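Long-range contact in Pyrsv_gp04 (Pyrobaculum spherical virus, PDB 2VXZ), which is a viral protein of unestablished function that probably regulates transcription through a helix-turn-helix-related domain: residues V76-V87 and F130-Y139. Numbering follows the deposited sequence.
Sequences VDGMIREVERLV and FLNHLLKMIY
Helices 76-87 and 130-139 pass almost perpendicularly, at -85°, with their axes 10.6 Å apart and Ile80 facing Ile138 where the backbones come closest. Val83 is the central knob, seated in a hole made by Leu134, Leu135, Ile138 and Tyr139. Its two methyls divide the work: CG2 lies 3.6 Å from Leu134 CD2, while CG1 reaches the edge of the Tyr139 ring, near the ring plane. Between them, Ile138 CD1 comes up against Val83 CB at 3.8 Å. Ile138 also runs past Ile80 in the opposite direction, CG1 against CG1 at 3.9 Å, and its other branch, CG2, sits over the centre of its neighbour Tyr139's ring. With CG anti to the backbone N (chi1 -177°), Leu134 points its two methyls at helix 76-87, CD2 at Val83 and both at Met79 CB.

Near the start of 76-87, Met79, a selenomethionine, turns at chi3 (-67°) and sets SE 3.8 Å from Phe130 CZ, an oblique Met-aromatic contact. Phe59 of strand 55-59 packs against both residues. Selenomethionine Met137 extends its CE methyl to Val76 CG1, 3.5 Å away.

Polar chemistry appears near the end of 76-87. Tyr139 OH packs against Val87 CG2 at 3.4 Å and hydrogen-bonds a water in the plane of its ring; that water donates to Glu84 OE2, which also forms a salt bridge with Arg156. No direct hydrogen bond joins the helices: apolar packing round the Val83 knob holds this crossing within the transcriptional-regulator family region, and its polar connection passes through one water, to a carboxylate that Arg156 also holds.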
ATOM      1  N   VAL A  76      -5.603  -5.395  -3.234  1.00 24.08           N
ATOM      2  CA  VAL A  76      -5.554  -4.796  -4.578  1.00 24.36           C
ATOM      3  C   VAL A  76      -6.958  -4.437  -5.086  1.00 24.10           C
ATOM      4  O   VAL A  76      -7.187  -3.324  -5.568  1.00 24.10           O
ATOM      5  CB  VAL A  76      -4.859  -5.737  -5.577  1.00 24.77           C
ATOM      6  CG1 VAL A  76      -5.025  -5.222  -6.990  1.00 25.15           C
ATOM      7  CG2 VAL A  76      -3.385  -5.872  -5.212  1.00 25.72           C
ATOM      8  N   ASP A  77      -7.894  -5.366  -4.941  1.00 23.85           N
ATOM      9  CA  ASP A  77      -9.287  -5.125  -5.329  1.00 24.21           C
ATOM     10  C   ASP A  77      -9.830  -3.897  -4.597  1.00 23.92           C
ATOM     11  O   ASP A  77     -10.468  -3.040  -5.206  1.00 24.44           O
ATOM     12  CB  ASP A  77     -10.162  -6.349  -5.052  1.00 24.41           C
ATOM     13  CG  ASP A  77      -9.893  -7.515  -6.010  0.70 26.66           C
ATOM     14  OD1 ASP A  77      -9.374  -7.299  -7.130  0.70 31.09           O
ATOM     15  OD2 ASP A  77     -10.220  -8.660  -5.639  0.70 29.01           O
ATOM     16  N   GLY A  78      -9.536  -3.792  -3.303  1.00 23.34           N
ATOM     17  CA  GLY A  78      -9.963  -2.649  -2.502  1.00 23.54           C
ATOM     18  C   GLY A  78      -9.332  -1.344  -2.937  1.00 23.31           C
ATOM     19  O   GLY A  78     -10.017  -0.329  -3.058  1.00 23.27           O
HETATM   20  N   MSE A  79      -8.020  -1.360  -3.175  1.00 23.28           N
HETATM   21  CA  MSE A  79      -7.317  -0.149  -3.614  1.00 24.40           C
HETATM   22  C   MSE A  79      -7.846   0.300  -4.963  1.00 23.60           C
HETATM   23  O   MSE A  79      -8.031   1.497  -5.206  1.00 22.74           O
HETATM   24  CB  MSE A  79      -5.812  -0.395  -3.689  1.00 24.37           C
HETATM   25  CG  MSE A  79      -5.190  -0.614  -2.340  1.00 25.37           C
HETATM   26 SE   MSE A  79      -3.257  -0.576  -2.465  1.00 32.08          SE
HETATM   27  CE  MSE A  79      -2.971  -2.177  -3.499  1.00 26.91           C
ATOM     28  N   ILE A  80      -8.097  -0.661  -5.838  1.00 23.54           N
ATOM     29  CA  ILE A  80      -8.616  -0.350  -7.173  1.00 24.24           C
ATOM     30  C   ILE A  80     -10.010   0.261  -7.110  1.00 23.98           C
ATOM     31  O   ILE A  80     -10.268   1.269  -7.756  1.00 23.78           O
ATOM     32  CB  ILE A  80      -8.580  -1.581  -8.094  1.00 24.03           C
ATOM     33  CG1 ILE A  80      -7.123  -1.977  -8.366  1.00 24.74           C
ATOM     34  CG2 ILE A  80      -9.246  -1.271  -9.420  1.00 23.80           C
ATOM     35  CD1 ILE A  80      -6.971  -3.219  -9.197  1.00 24.77           C
ATOM     36  N   ARG A  81     -10.894  -0.318  -6.304  1.00 24.25           N
ATOM     37  CA  ARG A  81     -12.244   0.223  -6.140  1.00 25.13           C
ATOM     38  C   ARG A  81     -12.226   1.651  -5.607  1.00 24.66           C
ATOM     39  O   ARG A  81     -13.021   2.484  -6.048  1.00 24.24           O
ATOM     40  CB  ARG A  81     -13.092  -0.667  -5.228  1.00 25.30           C
ATOM     41  CG  ARG A  81     -13.448  -2.016  -5.840  1.00 27.55           C
ATOM     42  CD  ARG A  81     -14.532  -2.721  -5.052  1.00 28.94           C
ATOM     43  NE  ARG A  81     -14.138  -2.949  -3.664  1.00 32.16           N
ATOM     44  CZ  ARG A  81     -13.502  -4.026  -3.197  1.00 32.77           C
ATOM     45  NH1 ARG A  81     -13.165  -5.038  -3.993  0.50 33.50           N
ATOM     46  NH2 ARG A  81     -13.202  -4.085  -1.908  1.00 33.49           N
ATOM     47  N   GLU A  82     -11.324   1.929  -4.662  1.00 24.41           N
ATOM     48  CA  GLU A  82     -11.207   3.267  -4.098  1.00 24.54           C
ATOM     49  C   GLU A  82     -10.718   4.258  -5.137  1.00 23.88           C
ATOM     50  O   GLU A  82     -11.290   5.323  -5.257  1.00 23.17           O
ATOM     51  CB  GLU A  82     -10.295   3.300  -2.873  1.00 24.76           C
ATOM     52  CG  GLU A  82     -10.897   2.643  -1.651  1.00 27.45           C
ATOM     53  CD  GLU A  82     -12.047   3.435  -1.064  1.00 31.03           C
ATOM     54  OE1 GLU A  82     -11.814   4.560  -0.598  1.00 33.97           O
ATOM     55  OE2 GLU A  82     -13.190   2.947  -1.089  1.00 35.78           O
ATOM     56  N   VAL A  83      -9.665   3.914  -5.889  1.00 23.13           N
ATOM     57  CA  VAL A  83      -9.194   4.799  -6.962  1.00 23.36           C
ATOM     58  C   VAL A  83     -10.329   5.057  -7.963  1.00 23.47           C
ATOM     59  O   VAL A  83     -10.588   6.201  -8.342  1.00 23.20           O
ATOM     60  CB  VAL A  83      -7.946   4.245  -7.690  1.00 23.12           C
ATOM     61  CG1 VAL A  83      -7.588   5.125  -8.921  1.00 22.43           C
ATOM     62  CG2 VAL A  83      -6.765   4.140  -6.722  1.00 23.36           C
ATOM     63  N   GLU A  84     -11.020   4.007  -8.377  1.00 23.58           N
ATOM     64  CA  GLU A  84     -12.056   4.159  -9.395  1.00 24.55           C
ATOM     65  C   GLU A  84     -13.245   4.943  -8.875  1.00 24.54           C
ATOM     66  O   GLU A  84     -13.868   5.690  -9.637  1.00 25.51           O
ATOM     67  CB  GLU A  84     -12.487   2.797  -9.938  1.00 23.98           C
ATOM     68  CG  GLU A  84     -11.353   2.103 -10.680  1.00 25.91           C
ATOM     69  CD  GLU A  84     -11.845   1.087 -11.644  1.00 27.31           C
ATOM     70  OE1 GLU A  84     -12.290   0.016 -11.183  1.00 28.06           O
ATOM     71  OE2 GLU A  84     -11.800   1.382 -12.865  1.00 32.68           O
ATOM     72  N   ARG A  85     -13.552   4.811  -7.582  1.00 24.69           N
ATOM     73  CA  ARG A  85     -14.609   5.640  -6.974  1.00 24.79           C
ATOM     74  C   ARG A  85     -14.238   7.129  -7.014  1.00 24.18           C
ATOM     75  O   ARG A  85     -15.071   7.987  -7.360  1.00 24.17           O
ATOM     76  CB  ARG A  85     -14.904   5.213  -5.537  1.00 24.79           C
ATOM     77  CG  ARG A  85     -16.010   6.042  -4.884  1.00 25.63           C
ATOM     78  CD  ARG A  85     -16.353   5.572  -3.509  1.00 26.32           C
ATOM     79  NE  ARG A  85     -15.204   5.652  -2.627  1.00 27.54           N
ATOM     80  CZ  ARG A  85     -14.774   6.760  -2.023  1.00 28.89           C
ATOM     81  NH1 ARG A  85     -15.395   7.923  -2.175  1.00 30.05           N
ATOM     82  NH2 ARG A  85     -13.712   6.694  -1.243  1.00 28.81           N
ATOM     83  N   LEU A  86     -13.000   7.435  -6.642  1.00 24.39           N
ATOM     84  CA  LEU A  86     -12.530   8.817  -6.661  1.00 24.11           C
ATOM     85  C   LEU A  86     -12.500   9.382  -8.092  1.00 24.39           C
ATOM     86  O   LEU A  86     -12.809  10.558  -8.313  1.00 24.54           O
ATOM     87  CB  LEU A  86     -11.157   8.935  -6.003  1.00 23.86           C
ATOM     88  CG  LEU A  86     -11.067   8.579  -4.526  1.00 24.76           C
ATOM     89  CD1 LEU A  86      -9.589   8.551  -4.065  1.00 23.53           C
ATOM     90  CD2 LEU A  86     -11.915   9.514  -3.671  1.00 25.75           C
ATOM     91  N   VAL A  87     -12.130   8.551  -9.057  1.00 23.98           N
ATOM     92  CA  VAL A  87     -12.125   8.968 -10.466  1.00 24.74           C
ATOM     93  C   VAL A  87     -13.547   9.238 -10.977  1.00 25.47           C
ATOM     94  O   VAL A  87     -13.797  10.227 -11.685  1.00 25.03           O
ATOM     95  CB  VAL A  87     -11.439   7.902 -11.352  1.00 24.52           C
ATOM     96  CG1 VAL A  87     -11.805   8.099 -12.818  1.00 25.15           C
ATOM     97  CG2 VAL A  87      -9.929   7.947 -11.145  1.00 25.03           C
ATOM     98  N   PHE A 130       4.450   4.632  -4.854  1.00 23.20           N
ATOM     99  CA  PHE A 130       3.446   3.626  -4.515  1.00 22.65           C
ATOM    100  C   PHE A 130       2.167   3.870  -5.324  1.00 21.87           C
ATOM    101  O   PHE A 130       1.628   2.963  -5.949  1.00 21.37           O
ATOM    102  CB  PHE A 130       3.144   3.683  -3.014  1.00 23.45           C
ATOM    103  CG  PHE A 130       2.048   2.758  -2.563  1.00 23.14           C
ATOM    104  CD1 PHE A 130       2.337   1.451  -2.194  1.00 24.53           C
ATOM    105  CD2 PHE A 130       0.736   3.193  -2.479  1.00 24.31           C
ATOM    106  CE1 PHE A 130       1.333   0.595  -1.757  1.00 23.96           C
ATOM    107  CE2 PHE A 130      -0.259   2.355  -2.042  1.00 24.12           C
ATOM    108  CZ  PHE A 130       0.033   1.047  -1.681  1.00 24.00           C
ATOM    109  N   LEU A 131       1.667   5.097  -5.285  1.00 21.46           N
ATOM    110  CA  LEU A 131       0.437   5.443  -6.021  1.00 21.78           C
ATOM    111  C   LEU A 131       0.626   5.365  -7.556  1.00 21.76           C
ATOM    112  O   LEU A 131      -0.309   5.024  -8.295  1.00 21.20           O
ATOM    113  CB  LEU A 131      -0.041   6.832  -5.604  1.00 21.66           C
ATOM    114  CG  LEU A 131      -0.552   6.930  -4.161  1.00 21.69           C
ATOM    115  CD1 LEU A 131      -0.864   8.366  -3.830  1.00 23.21           C
ATOM    116  CD2 LEU A 131      -1.773   6.058  -3.929  1.00 21.66           C
ATOM    117  N   ASN A 132       1.833   5.678  -8.028  1.00 21.84           N
ATOM    118  CA  ASN A 132       2.165   5.521  -9.442  1.00 21.88           C
ATOM    119  C   ASN A 132       2.056   4.056  -9.853  1.00 21.78           C
ATOM    120  O   ASN A 132       1.523   3.737 -10.903  1.00 21.95           O
ATOM    121  CB  ASN A 132       3.584   6.011  -9.728  1.00 22.04           C
ATOM    122  CG  ASN A 132       3.903   6.032 -11.199  1.00 22.56           C
ATOM    123  OD1 ASN A 132       3.225   6.697 -11.968  1.00 21.97           O
ATOM    124  ND2 ASN A 132       4.962   5.305 -11.606  1.00 25.31           N
ATOM    125  N   HIS A 133       2.566   3.166  -9.004  1.00 21.78           N
ATOM    126  CA  HIS A 133       2.501   1.739  -9.286  1.00 21.86           C
ATOM    127  C   HIS A 133       1.047   1.267  -9.378  1.00 21.64           C
ATOM    128  O   HIS A 133       0.687   0.490 -10.272  1.00 22.51           O
ATOM    129  CB  HIS A 133       3.252   0.958  -8.211  1.00 22.18           C
ATOM    130  CG  HIS A 133       3.378  -0.495  -8.524  1.00 22.91           C
ATOM    131  ND1 HIS A 133       4.320  -0.988  -9.403  1.00 26.05           N
ATOM    132  CD2 HIS A 133       2.660  -1.557  -8.101  1.00 23.93           C
ATOM    133  CE1 HIS A 133       4.183  -2.297  -9.488  1.00 25.25           C
ATOM    134  NE2 HIS A 133       3.178  -2.667  -8.716  1.00 24.45           N
ATOM    135  N   LEU A 134       0.218   1.760  -8.464  1.00 21.19           N
ATOM    136  CA  LEU A 134      -1.209   1.441  -8.436  1.00 21.33           C
ATOM    137  C   LEU A 134      -1.885   1.945  -9.707  1.00 21.25           C
ATOM    138  O   LEU A 134      -2.690   1.232 -10.333  1.00 21.10           O
ATOM    139  CB  LEU A 134      -1.861   2.066  -7.190  1.00 21.43           C
ATOM    140  CG  LEU A 134      -3.354   1.806  -6.928  1.00 21.66           C
ATOM    141  CD1 LEU A 134      -3.695   0.309  -6.925  1.00 21.11           C
ATOM    142  CD2 LEU A 134      -3.812   2.466  -5.620  1.00 21.02           C
ATOM    143  N   LEU A 135      -1.584   3.180 -10.089  1.00 21.32           N
ATOM    144  CA  LEU A 135      -2.208   3.748 -11.288  1.00 21.47           C
ATOM    145  C   LEU A 135      -1.812   2.953 -12.530  1.00 22.08           C
ATOM    146  O   LEU A 135      -2.629   2.709 -13.422  1.00 21.45           O
ATOM    147  CB  LEU A 135      -1.860   5.229 -11.463  1.00 21.40           C
ATOM    148  CG  LEU A 135      -2.530   6.209 -10.514  1.00 21.10           C
ATOM    149  CD1 LEU A 135      -1.951   7.602 -10.660  1.00 21.23           C
ATOM    150  CD2 LEU A 135      -4.040   6.258 -10.720  1.00 20.56           C
ATOM    151  N   LYS A 136      -0.565   2.534 -12.592  1.00 22.75           N
ATOM    152  CA  LYS A 136      -0.098   1.775 -13.749  1.00 24.61           C
ATOM    153  C   LYS A 136      -0.787   0.410 -13.830  1.00 24.12           C
ATOM    154  O   LYS A 136      -1.040  -0.121 -14.927  1.00 23.66           O
ATOM    155  CB  LYS A 136       1.419   1.634 -13.659  1.00 24.23           C
ATOM    156  CG  LYS A 136       2.138   1.501 -14.961  1.00 27.56           C
ATOM    157  CD  LYS A 136       3.633   1.611 -14.718  1.00 27.38           C
ATOM    158  CE  LYS A 136       4.269   2.609 -15.656  1.00 30.02           C
ATOM    159  NZ  LYS A 136       5.756   2.625 -15.515  0.50 30.06           N
HETATM  160  N   MSE A 137      -1.093  -0.173 -12.671  1.00 24.76           N
HETATM  161  CA  MSE A 137      -1.812  -1.455 -12.622  1.00 25.77           C
HETATM  162  C   MSE A 137      -3.235  -1.337 -13.152  1.00 24.43           C
HETATM  163  O   MSE A 137      -3.759  -2.282 -13.738  1.00 24.11           O
HETATM  164  CB  MSE A 137      -1.869  -1.999 -11.203  1.00 25.77           C
HETATM  165  CG  MSE A 137      -0.546  -2.469 -10.706  1.00 27.53           C
HETATM  166 SE   MSE A 137      -0.703  -3.046  -8.853  1.00 38.25          SE
HETATM  167  CE  MSE A 137      -2.438  -3.809  -8.930  1.00 21.30           C
ATOM    168  N   ILE A 138      -3.851  -0.170 -12.941  1.00 23.02           N
ATOM    169  CA  ILE A 138      -5.233   0.063 -13.318  1.00 23.13           C
ATOM    170  C   ILE A 138      -5.383   0.517 -14.781  1.00 22.80           C
ATOM    171  O   ILE A 138      -6.280   0.043 -15.494  1.00 21.89           O
ATOM    172  CB  ILE A 138      -5.895   1.111 -12.401  1.00 22.79           C
ATOM    173  CG1 ILE A 138      -5.849   0.666 -10.934  1.00 23.08           C
ATOM    174  CG2 ILE A 138      -7.329   1.364 -12.842  1.00 21.97           C
ATOM    175  CD1 ILE A 138      -6.203   1.760  -9.944  1.00 23.70           C
ATOM    176  N   TYR A 139      -4.509   1.431 -15.207  1.00 22.94           N
ATOM    177  CA  TYR A 139      -4.665   2.177 -16.463  1.00 22.68           C
ATOM    178  C   TYR A 139      -3.573   1.865 -17.490  1.00 22.98           C
ATOM    179  O   TYR A 139      -3.607   2.384 -18.616  1.00 23.64           O
ATOM    180  CB  TYR A 139      -4.701   3.700 -16.169  1.00 22.72           C
ATOM    181  CG  TYR A 139      -5.847   4.102 -15.249  1.00 21.77           C
ATOM    182  CD1 TYR A 139      -7.162   4.020 -15.678  1.00 21.05           C
ATOM    183  CD2 TYR A 139      -5.611   4.531 -13.948  1.00 22.25           C
ATOM    184  CE1 TYR A 139      -8.210   4.365 -14.844  1.00 22.39           C
ATOM    185  CE2 TYR A 139      -6.661   4.866 -13.102  1.00 22.03           C
ATOM    186  CZ  TYR A 139      -7.956   4.777 -13.554  1.00 22.45           C
ATOM    187  OH  TYR A 139      -9.022   5.080 -12.726  1.00 23.60           O
TER
HETATM  188  O   HOH W   1     -11.429   4.393 -13.615  1.00 19.30           O